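Local coordinates for superantigen-like protein SSL10 (Staphylococcus aureus subsp. aureus, PDB 6LWT), which probably blocks the classical complement pathway by binding the Fc region of human IgG, and blood clotting by binding prothrombin and another coagulation factor, at residues D14-A17 with L18-Y22; R141-L144 with I145-G149; E129-T132 with L133-D137. One frame throughout, in Å; residues are numbered along the deposited sequence.

Overall arrangement
All three contacts are local: interaction 1 fills the N-terminal helix 14-22, interaction 3 joins strand 130-132 to the start of helix 133-148 in the beta-grasp domain, and interaction 2 lies at that helix's end, its centre about 17 Å from that of interaction 3. Interaction 1 lies about 12 Å, centre to centre, from interaction 2, and the two helices touch there, with Tyr-22 CB 3.6 Å from Ile-145 CD1. Toward interaction 3, about 20 Å away between centres, Tyr-22 OH makes a probable hydrogen bond of 2.7 Å to Asp-137 OD2. Within helix 133-148, Asp-137 OD1 also forms a salt bridge with Arg-141 NE, one turn on.

Interaction 1. Residues D14-A17 with L18-Y22; sequences DKEA and LYRYY
Glu-16 sends its side chain along the same direction as those of Tyr-19 and Arg-20, three and four residues on, in the N-terminal alpha-helix 14-22 that precedes the OB-fold strands. The first torsion of Glu-16 puts CG on the far side from N (chi1 -173°), and a bend at chi2 then brings OE2 against both neighbours. There it lies near the plane of the Tyr-19 ring, at its edge, 3.5 Å from Tyr-19 CD2; the carboxylate is turned 59° out of the ring plane. The same oxygen lies 3.5 Å from Arg-20 CD. This is contact with the methylene part of the arginine, whose chain bends at chi2 and chi3 and carries the guanidinium onward, leaving Glu-16 OE2 4.8 Å from Arg-20 NE. Any attraction between the charges is probably weak, since the charged atoms do not touch.

Leu-18 belongs to a more enclosed side of the helix. Its CG sits 3.4 Å from Asp-14 O, and its side chain runs aslant to that of Asp-14, with Asp-14 OD2 4.1 Å from Leu-18 CD1. Beyond the helix, Leu-18 packs on Tyr-151 and Lys-156, and Tyr-19 meets Ile-145 of helix 133-148, so the helix rests with one side against the beta-grasp half of the molecule.

The backbone holds these groups in place with four successive i to i+4 bonds: Leu-18, Tyr-19, Arg-20 and Tyr-21 give their N-H to the carbonyls of Asp-14, Lys-15, Glu-16 and Ala-17. In the last of them Tyr-21 N is 2.9 Å from Ala-17 O.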
loop_
_atom_site.group_PDB
_atom_site.type_symbol
_atom_site.label_atom_id
_atom_site.label_comp_id
_atom_site.label_asym_id
_atom_site.label_seq_id
_atom_site.Cartn_x
_atom_site.Cartn_y
_atom_site.Cartn_z
ATOM N N ASP A 14 14.556 10.432 8.994
ATOM C CA ASP A 14 13.568 9.378 8.737
ATOM C C ASP A 14 12.252 9.967 8.221
ATOM O O ASP A 14 11.665 9.432 7.291
ATOM C CB ASP A 14 13.315 8.492 9.958
ATOM C CG ASP A 14 12.487 7.265 9.611
ATOM O OD1 ASP A 14 12.616 6.762 8.472
ATOM O OD2 ASP A 14 11.703 6.799 10.464
ATOM N N LYS A 15 11.823 11.081 8.801
ATOM C CA LYS A 15 10.668 11.818 8.286
ATOM C C LYS A 15 10.820 12.197 6.811
ATOM O O LYS A 15 9.881 12.022 6.037
ATOM C CB LYS A 15 10.411 13.053 9.128
ATOM C CG LYS A 15 9.137 13.795 8.769
ATOM C CD LYS A 15 8.850 14.869 9.812
ATOM C CE LYS A 15 8.403 16.180 9.200
ATOM N NZ LYS A 15 9.554 16.875 8.576
ATOM N N GLU A 16 11.991 12.705 6.416
ATOM C CA GLU A 16 12.240 13.028 5.014
ATOM C C GLU A 16 12.256 11.768 4.127
ATOM O O GLU A 16 11.727 11.777 3.023
ATOM C CB GLU A 16 13.559 13.813 4.857
ATOM C CG GLU A 16 13.820 14.332 3.440
ATOM C CD GLU A 16 12.726 15.236 2.883
ATOM O OE1 GLU A 16 12.113 16.007 3.667
ATOM O OE2 GLU A 16 12.495 15.189 1.653
ATOM N N ALA A 17 12.847 10.690 4.626
ATOM C CA ALA A 17 12.855 9.425 3.901
ATOM C C ALA A 17 11.426 8.914 3.664
ATOM O O ALA A 17 11.122 8.408 2.594
ATOM C CB ALA A 17 13.662 8.383 4.655
ATOM N N LEU A 18 10.555 9.076 4.653
ATOM C CA LEU A 18 9.141 8.689 4.494
ATOM C C LEU A 18 8.426 9.553 3.471
ATOM O O LEU A 18 7.688 9.037 2.635
ATOM C CB LEU A 18 8.416 8.695 5.849
ATOM C CG LEU A 18 8.872 7.604 6.831
ATOM C CD1 LEU A 18 8.431 7.889 8.259
ATOM C CD2 LEU A 18 8.359 6.242 6.381
ATOM N N TYR A 19 8.686 10.866 3.509
ATOM C CA TYR A 19 8.114 11.786 2.544
ATOM C C TYR A 19 8.483 11.391 1.112
ATOM O O TYR A 19 7.632 11.331 0.215
ATOM C CB TYR A 19 8.580 13.226 2.847
ATOM C CG TYR A 19 8.178 14.183 1.767
ATOM C CD1 TYR A 19 6.842 14.495 1.568
ATOM C CD2 TYR A 19 9.125 14.766 0.933
ATOM C CE1 TYR A 19 6.450 15.345 0.555
ATOM C CE2 TYR A 19 8.750 15.628 -0.090
ATOM C CZ TYR A 19 7.408 15.915 -0.277
ATOM O OH TYR A 19 7.006 16.774 -1.277
ATOM N N ARG A 20 9.768 11.122 0.908
ATOM C CA ARG A 20 10.250 10.745 -0.408
ATOM C C ARG A 20 9.662 9.397 -0.849
ATOM O O ARG A 20 9.196 9.287 -1.974
ATOM C CB ARG A 20 11.795 10.751 -0.473
ATOM C CG ARG A 20 12.458 12.131 -0.318
ATOM C CD ARG A 20 11.821 13.267 -1.136
ATOM N NE ARG A 20 11.831 13.054 -2.592
ATOM C CZ ARG A 20 12.848 13.337 -3.421
ATOM N NH1 ARG A 20 13.996 13.856 -2.983
ATOM N NH2 ARG A 20 12.715 13.088 -4.719
ATOM N N TYR A 21 9.649 8.405 0.043
ATOM C CA TYR A 21 9.147 7.079 -0.330
ATOM C C TYR A 21 7.689 7.111 -0.751
ATOM O O TYR A 21 7.318 6.569 -1.792
ATOM C CB TYR A 21 9.339 6.078 0.802
ATOM C CG TYR A 21 8.874 4.689 0.436
ATOM C CD1 TYR A 21 9.659 3.856 -0.369
ATOM C CD2 TYR A 21 7.625 4.214 0.854
ATOM C CE1 TYR A 21 9.220 2.580 -0.722
ATOM C CE2 TYR A 21 7.181 2.947 0.499
ATOM C CZ TYR A 21 7.989 2.120 -0.258
ATOM O OH TYR A 21 7.545 0.857 -0.599
ATOM N N TYR A 22 6.872 7.781 0.061
ATOM C CA TYR A 22 5.428 7.818 -0.127
ATOM C C TYR A 22 4.938 8.879 -1.114
ATOM O O TYR A 22 3.736 8.990 -1.336
ATOM C CB TYR A 22 4.727 7.915 1.247
ATOM C CG TYR A 22 4.714 6.598 1.995
ATOM C CD1 TYR A 22 3.905 5.549 1.548
ATOM C CD2 TYR A 22 5.506 6.384 3.137
ATOM C CE1 TYR A 22 3.886 4.334 2.197
ATOM C CE2 TYR A 22 5.505 5.158 3.798
ATOM C CZ TYR A 22 4.679 4.136 3.322
ATOM O OH TYR A 22 4.621 2.929 3.964
#

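Interaction 2. Residues R141-L144 with I145-G149; sequences RKHL and IEKYG
The last turns of helix 133-148, the beta-grasp helix, carry this contact, and the helix ends where Gly-149 takes a positive phi of 79°. Leu-144 and Tyr-148 meet one turn apart: Leu-144 CD2 comes to the edge of the tyrosine ring, near its plane, 3.6 Å from Tyr-148 CD2. Both also touch Ile-109 on strand 106-110, and Tyr-148 OH is hydrogen-bonded to Tyr-122 OH.

Ile-145 has CG1 opposite its carbonyl carbon (chi1 -71°), which places it 3.2 Å from Arg-141 O. That carbonyl takes the Ile-145 N-H at 2.8 Å. Near the end of the helix Tyr-148 N bonds to Leu-144 O at 3.0 Å, with the donor 42° out of the carbonyl plane, consistent with the helix beginning to lose its regular geometry there; a weak bond from Gly-149 N to Ile-145 O follows.

On another side His-143 and Lys-147 lie side by side, as do Lys-142 and Glu-146. The lysine methylenes pack against the carboxylate oxygen, Glu-146 OE2 lying 3.4 Å from Lys-142 CG. With Lys-142 NZ 4.6 Å from Glu-146 OE2, the charges do not pair directly, though some attraction between them is likely.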
loop_
_atom_site.group_PDB
_atom_site.type_symbol
_atom_site.label_atom_id
_atom_site.label_comp_id
_atom_site.label_asym_id
_atom_site.label_seq_id
_atom_site.Cartn_x
_atom_site.Cartn_y
_atom_site.Cartn_z
ATOM N N ARG A 141 -1.381 7.016 2.821
ATOM C CA ARG A 141 -0.340 7.962 3.208
ATOM C C ARG A 141 -0.200 9.108 2.231
ATOM O O ARG A 141 -0.066 10.262 2.658
ATOM C CB ARG A 141 1.004 7.289 3.457
ATOM C CG ARG A 141 0.909 6.295 4.595
ATOM C CD ARG A 141 2.271 5.949 5.152
ATOM N NE ARG A 141 2.302 4.600 5.757
ATOM C CZ ARG A 141 3.183 4.200 6.671
ATOM N NH1 ARG A 141 3.143 2.945 7.094
ATOM N NH2 ARG A 141 4.120 5.028 7.152
ATOM N N LYS A 142 -0.268 8.814 0.942
ATOM C CA LYS A 142 -0.221 9.873 -0.075
ATOM C C LYS A 142 -1.359 10.872 0.091
ATOM O O LYS A 142 -1.143 12.097 -0.005
ATOM C CB LYS A 142 -0.237 9.290 -1.482
ATOM C CG LYS A 142 0.113 10.309 -2.566
ATOM C CD LYS A 142 0.156 9.651 -3.939
ATOM C CE LYS A 142 -1.248 9.441 -4.484
ATOM N NZ LYS A 142 -1.259 9.072 -5.931
ATOM N N HIS A 143 -2.557 10.350 0.353
ATOM C CA HIS A 143 -3.722 11.178 0.721
ATOM C C HIS A 143 -3.441 12.092 1.913
ATOM O O HIS A 143 -3.725 13.297 1.851
ATOM C CB HIS A 143 -4.942 10.278 0.982
ATOM C CG HIS A 143 -6.198 11.027 1.309
ATOM N ND1 HIS A 143 -6.674 11.149 2.596
ATOM C CD2 HIS A 143 -7.070 11.702 0.519
ATOM C CE1 HIS A 143 -7.781 11.864 2.590
ATOM N NE2 HIS A 143 -8.050 12.211 1.343
ATOM N N LEU A 144 -2.841 11.549 2.973
ATOM C CA LEU A 144 -2.553 12.331 4.162
ATOM C C LEU A 144 -1.420 13.322 3.920
ATOM O O LEU A 144 -1.423 14.406 4.503
ATOM C CB LEU A 144 -2.209 11.435 5.337
ATOM C CG LEU A 144 -3.290 10.450 5.806
ATOM C CD1 LEU A 144 -2.680 9.531 6.841
ATOM C CD2 LEU A 144 -4.511 11.159 6.355
ATOM N N ILE A 145 -0.466 12.956 3.065
ATOM C CA ILE A 145 0.625 13.875 2.685
ATOM C C ILE A 145 0.045 15.074 1.938
ATOM O O ILE A 145 0.294 16.228 2.315
ATOM C CB ILE A 145 1.700 13.173 1.811
ATOM C CG1 ILE A 145 2.505 12.180 2.658
ATOM C CG2 ILE A 145 2.647 14.214 1.195
ATOM C CD1 ILE A 145 3.237 11.119 1.868
ATOM N N GLU A 146 -0.736 14.784 0.901
ATOM C CA GLU A 146 -1.313 15.810 0.048
ATOM C C GLU A 146 -2.355 16.667 0.756
ATOM O O GLU A 146 -2.381 17.874 0.554
ATOM C CB GLU A 146 -1.933 15.205 -1.217
ATOM C CG GLU A 146 -0.899 14.583 -2.139
ATOM C CD GLU A 146 -1.504 13.827 -3.308
ATOM O OE1 GLU A 146 -2.741 13.849 -3.499
ATOM O OE2 GLU A 146 -0.721 13.219 -4.060
ATOM N N LYS A 147 -3.222 16.057 1.558
ATOM C CA LYS A 147 -4.314 16.821 2.200
ATOM C C LYS A 147 -3.925 17.515 3.488
ATOM O O LYS A 147 -4.359 18.639 3.743
ATOM C CB LYS A 147 -5.553 15.944 2.455
ATOM C CG LYS A 147 -6.781 16.343 1.653
ATOM C CD LYS A 147 -8.048 16.032 2.428
ATOM C CE LYS A 147 -9.273 16.198 1.542
ATOM N NZ LYS A 147 -10.524 16.039 2.334
ATOM N N TYR A 148 -3.135 16.849 4.320
ATOM C CA TYR A 148 -2.858 17.329 5.679
ATOM C C TYR A 148 -1.388 17.608 5.973
ATOM O O TYR A 148 -1.041 17.988 7.108
ATOM C CB TYR A 148 -3.425 16.334 6.704
ATOM C CG TYR A 148 -4.884 16.003 6.472
ATOM C CD1 TYR A 148 -5.862 16.984 6.593
ATOM C CD2 TYR A 148 -5.297 14.712 6.122
ATOM C CE1 TYR A 148 -7.208 16.697 6.369
ATOM C CE2 TYR A 148 -6.642 14.418 5.900
ATOM C CZ TYR A 148 -7.597 15.420 6.033
ATOM O OH TYR A 148 -8.936 15.163 5.817
ATOM N N GLY A 149 -0.527 17.400 4.981
ATOM C CA GLY A 149 0.903 17.694 5.133
ATOM C C GLY A 149 1.691 16.660 5.898
ATOM O O GLY A 149 2.786 16.972 6.403
#

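Interaction 3. Residues E129-T132 with L133-D137; sequences EKIT and LKELD
Thr-132 caps the helix start, its OG1 accepting the N-H of Glu-135 at 3.1 Å with an N-H...O angle of 156°. A chi1 of 57° turns OG1 back toward the main chain, where it can reach the Glu-135 N-H. The threonine carbonyl takes the first i to i+4 bond of the helix: Leu-136 N reaches Thr-132 O at 3.0 Å in a nearly straight bond. One residue thus receives two backbone N-H groups, one through its side chain and one through its main chain.

A water adds a third link, accepting from Thr-132 N at 2.9 Å and donating to Glu-135 OE1 at 2.6 Å. It ties the Glu-135 carboxylate back to the strand backbone. Salt bridges to Lys-128 through OE1 and Lys-139 through OE2 also hold that carboxylate, and probably favour its charged form.

The OG1 bond makes Thr-132 the N-cap, at the junction where strand 130-132 gives way to helix 133-148, the helix of the beta-grasp domain. Strand and helix segments run at 79° to each other, so the chain turns sharply there; the strand pairs antiparallel with strand 186-188.

Apolar contact comes from Ile-131. Its side chain and that of Glu-135 cross at about a right angle, with Ile-131 CG1 3.8 Å from Glu-135 CB, so that the isoleucine lies against the aliphatic part of the acid. Farther along, Ile-131 CD1 approaches Leu-136 CB at 4.1 Å.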
loop_
_atom_site.group_PDB
_atom_site.type_symbol
_atom_site.label_atom_id
_atom_site.label_comp_id
_atom_site.label_asym_id
_atom_site.label_seq_id
_atom_site.Cartn_x
_atom_site.Cartn_y
_atom_site.Cartn_z
ATOM N N GLU A 129 -12.087 -4.708 -6.347
ATOM C CA GLU A 129 -12.687 -5.719 -5.478
ATOM C C GLU A 129 -11.731 -6.171 -4.379
ATOM O O GLU A 129 -12.170 -6.515 -3.279
ATOM C CB GLU A 129 -13.107 -6.951 -6.295
ATOM C CG GLU A 129 -13.572 -8.139 -5.462
ATOM C CD GLU A 129 -14.128 -9.290 -6.291
ATOM O OE1 GLU A 129 -14.956 -9.031 -7.198
ATOM O OE2 GLU A 129 -13.749 -10.455 -6.019
ATOM N N LYS A 130 -10.448 -6.261 -4.713
ATOM C CA LYS A 130 -9.413 -6.639 -3.748
ATOM C C LYS A 130 -8.319 -5.601 -3.773
ATOM O O LYS A 130 -8.081 -4.982 -4.795
ATOM C CB LYS A 130 -8.807 -7.998 -4.086
ATOM C CG LYS A 130 -9.573 -9.167 -3.502
ATOM C CD LYS A 130 -9.148 -10.472 -4.173
ATOM C CE LYS A 130 -10.277 -11.489 -4.212
ATOM N NZ LYS A 130 -10.037 -12.471 -5.293
ATOM N N ILE A 131 -7.659 -5.406 -2.628
ATOM C CA ILE A 131 -6.599 -4.422 -2.528
ATOM C C ILE A 131 -5.565 -4.969 -1.561
ATOM O O ILE A 131 -5.925 -5.468 -0.483
ATOM C CB ILE A 131 -7.139 -3.030 -2.099
ATOM C CG1 ILE A 131 -6.050 -1.968 -2.236
ATOM C CG2 ILE A 131 -7.714 -3.022 -0.673
ATOM C CD1 ILE A 131 -6.556 -0.547 -2.135
ATOM N N THR A 132 -4.287 -4.932 -1.952
ATOM C CA THR A 132 -3.243 -5.286 -1.005
ATOM C C THR A 132 -3.158 -4.256 0.110
ATOM O O THR A 132 -3.438 -3.056 -0.086
ATOM C CB THR A 132 -1.851 -5.451 -1.666
ATOM O OG1 THR A 132 -1.479 -4.245 -2.361
ATOM C CG2 THR A 132 -1.887 -6.639 -2.639
ATOM N N LEU A 133 -2.728 -4.713 1.276
ATOM C CA LEU A 133 -2.342 -3.783 2.341
ATOM C C LEU A 133 -1.282 -2.798 1.878
ATOM O O LEU A 133 -1.313 -1.637 2.278
ATOM C CB LEU A 133 -1.917 -4.523 3.612
ATOM C CG LEU A 133 -1.533 -3.623 4.802
ATOM C CD1 LEU A 133 -2.702 -2.794 5.322
ATOM C CD2 LEU A 133 -0.962 -4.453 5.930
ATOM N N LYS A 134 -0.370 -3.237 1.006
ATOM C CA LYS A 134 0.610 -2.351 0.393
ATOM C C LYS A 134 -0.014 -1.133 -0.303
ATOM O O LYS A 134 0.398 0.010 -0.070
ATOM C CB LYS A 134 1.417 -3.141 -0.637
ATOM C CG LYS A 134 2.448 -2.315 -1.358
ATOM C CD LYS A 134 2.942 -3.029 -2.609
ATOM C CE LYS A 134 4.102 -2.285 -3.215
ATOM N NZ LYS A 134 5.267 -2.212 -2.305
ATOM N N GLU A 135 -0.982 -1.395 -1.182
ATOM C CA GLU A 135 -1.613 -0.330 -1.968
ATOM C C GLU A 135 -2.457 0.579 -1.079
ATOM O O GLU A 135 -2.451 1.802 -1.248
ATOM C CB GLU A 135 -2.485 -0.930 -3.081
ATOM C CG GLU A 135 -3.101 0.128 -3.981
ATOM C CD GLU A 135 -3.907 -0.420 -5.152
ATOM O OE1 GLU A 135 -3.734 -1.591 -5.549
ATOM O OE2 GLU A 135 -4.711 0.359 -5.701
ATOM N N LEU A 136 -3.167 -0.020 -0.129
ATOM C CA LEU A 136 -4.000 0.749 0.786
ATOM C C LEU A 136 -3.133 1.639 1.676
ATOM O O LEU A 136 -3.380 2.835 1.793
ATOM C CB LEU A 136 -4.897 -0.170 1.613
ATOM C CG LEU A 136 -5.989 0.530 2.438
ATOM C CD1 LEU A 136 -6.784 1.551 1.636
ATOM C CD2 LEU A 136 -6.899 -0.530 3.023
ATOM N N ASP A 137 -2.073 1.060 2.230
ATOM C CA ASP A 137 -1.100 1.819 3.015
ATOM C C ASP A 137 -0.553 3.002 2.222
ATOM O O ASP A 137 -0.621 4.151 2.678
ATOM C CB ASP A 137 0.043 0.908 3.461
ATOM C CG ASP A 137 1.190 1.660 4.105
ATOM O OD1 ASP A 137 1.030 2.174 5.241
ATOM O OD2 ASP A 137 2.278 1.728 3.477
HETATM O O HOH W 1 -3.145 -3.905 -4.424
#